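Side-chain contact in uncharacterized protein (Shewanella oneidensis, PDB 3E8P), which probably hydrolyses medium- and long-chain fatty acyl-CoA thioesters to the free fatty acid and coenzyme A: residues N54-P57 against E58-G61. Residues are numbered along the deposited sequence; the frame is centred on the assembly and turned at random.
Sequences NMKP and ELIG
A single turn of 3-10 helix, Pro57 to Leu59, lies in the loop that joins strand 49-54 to strand 67-68, and two successive i+3 backbone bonds close it. Leu59 N donates to Lys56 O at 2.9 Å, and Ile60 N to Pro57 O at 3.2 Å; both are nearly straight at hydrogen. With chi1 at 65°, Lys56 CG is flanked by both its backbone N and its carbonyl carbon, and from there the extended side chain runs past the turn, its CG 3.8 Å from Leu59 CG. The Glu58 side chain, bent at chi2, lies roughly perpendicular to it, bringing OE1 to 3.7 Å from Lys56 CG. This is contact with the aliphatic stem: Lys56 NZ remains 5.1 Å from Glu58 OE1 and is hydrogen-bonded to Leu36 O of the same chain. Leu59 CD1 reaches 3.7 Å from the backbone oxygen Asn54 O, while the apolar contact is between Met55 SE (a selenomethionine) and Ile60 CG1, at 4.3 Å. Leu59 and Ile60 also pack on Phe33 and Pro32 of the second subunit. The pattern is that of a short 3-10 turn in a connection between strands, here at a subunit interface of a hotdog-fold protein of the thioesterase superfamily.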
loop_
_atom_site.group_PDB
_atom_site.type_symbol
_atom_site.label_atom_id
_atom_site.label_comp_id
_atom_site.label_asym_id
_atom_site.label_seq_id
_atom_site.Cartn_x
_atom_site.Cartn_y
_atom_site.Cartn_z
ATOM N N ASN A 54 -8.289 18.361 17.944
ATOM C CA ASN A 54 -7.341 19.062 18.794
ATOM C C ASN A 54 -6.507 18.062 19.544
ATOM O O ASN A 54 -6.959 16.957 19.838
ATOM C CB ASN A 54 -8.061 19.961 19.799
ATOM C CG ASN A 54 -8.995 20.928 19.133
ATOM O OD1 ASN A 54 -8.598 21.679 18.247
ATOM N ND2 ASN A 54 -10.249 20.913 19.549
HETATM N N MSE A 55 -5.280 18.460 19.849
HETATM C CA MSE A 55 -4.358 17.621 20.590
HETATM C C MSE A 55 -4.787 17.627 22.046
HETATM O O MSE A 55 -5.125 18.676 22.592
HETATM C CB MSE A 55 -2.944 18.184 20.489
HETATM C CG MSE A 55 -1.934 17.498 21.384
HETATM SE SE MSE A 55 -1.599 15.703 20.799
HETATM C CE MSE A 55 -0.016 16.027 19.722
ATOM N N LYS A 56 -4.799 16.451 22.658
ATOM C CA LYS A 56 -5.140 16.317 24.065
ATOM C C LYS A 56 -4.261 15.200 24.586
ATOM O O LYS A 56 -3.872 14.307 23.831
ATOM C CB LYS A 56 -6.633 16.002 24.270
ATOM C CG LYS A 56 -7.134 14.676 23.749
ATOM C CD LYS A 56 -8.613 14.497 24.120
ATOM C CE LYS A 56 -9.226 13.276 23.455
ATOM N NZ LYS A 56 -10.680 13.124 23.751
ATOM N N PRO A 57 -3.924 15.237 25.883
ATOM C CA PRO A 57 -3.070 14.216 26.497
ATOM C C PRO A 57 -3.375 12.765 26.108
ATOM O O PRO A 57 -2.457 11.987 25.855
ATOM C CB PRO A 57 -3.255 14.473 27.996
ATOM C CG PRO A 57 -3.496 15.952 28.048
ATOM C CD PRO A 57 -4.460 16.155 26.904
ATOM N N GLU A 58 -4.653 12.402 26.057
ATOM C CA GLU A 58 -5.051 11.027 25.721
ATOM C C GLU A 58 -4.668 10.544 24.318
ATOM O O GLU A 58 -4.730 9.344 24.037
ATOM C CB GLU A 58 -6.566 10.855 25.881
ATOM C CG GLU A 58 -7.087 10.938 27.298
ATOM C CD GLU A 58 -6.870 12.299 27.930
ATOM O OE1 GLU A 58 -6.876 13.307 27.189
ATOM O OE2 GLU A 58 -6.711 12.357 29.169
ATOM N N LEU A 59 -4.278 11.470 23.442
ATOM C CA LEU A 59 -3.925 11.122 22.065
ATOM C C LEU A 59 -2.429 10.972 21.807
ATOM O O LEU A 59 -2.022 10.690 20.685
ATOM C CB LEU A 59 -4.500 12.166 21.097
ATOM C CG LEU A 59 -6.027 12.299 21.058
ATOM C CD1 LEU A 59 -6.443 13.307 19.992
ATOM C CD2 LEU A 59 -6.646 10.947 20.768
ATOM N N ILE A 60 -1.617 11.148 22.843
ATOM C CA ILE A 60 -0.164 11.057 22.707
ATOM C C ILE A 60 0.393 9.639 22.578
ATOM O O ILE A 60 -0.030 8.724 23.282
ATOM C CB ILE A 60 0.527 11.749 23.895
ATOM C CG1 ILE A 60 0.191 13.240 23.881
ATOM C CG2 ILE A 60 2.036 11.542 23.831
ATOM C CD1 ILE A 60 0.789 14.000 25.038
ATOM N N GLY A 61 1.358 9.475 21.678
ATOM C CA GLY A 61 1.983 8.180 21.481
ATOM C C GLY A 61 3.284 8.097 22.254
ATOM O O GLY A 61 3.493 7.185 23.049
#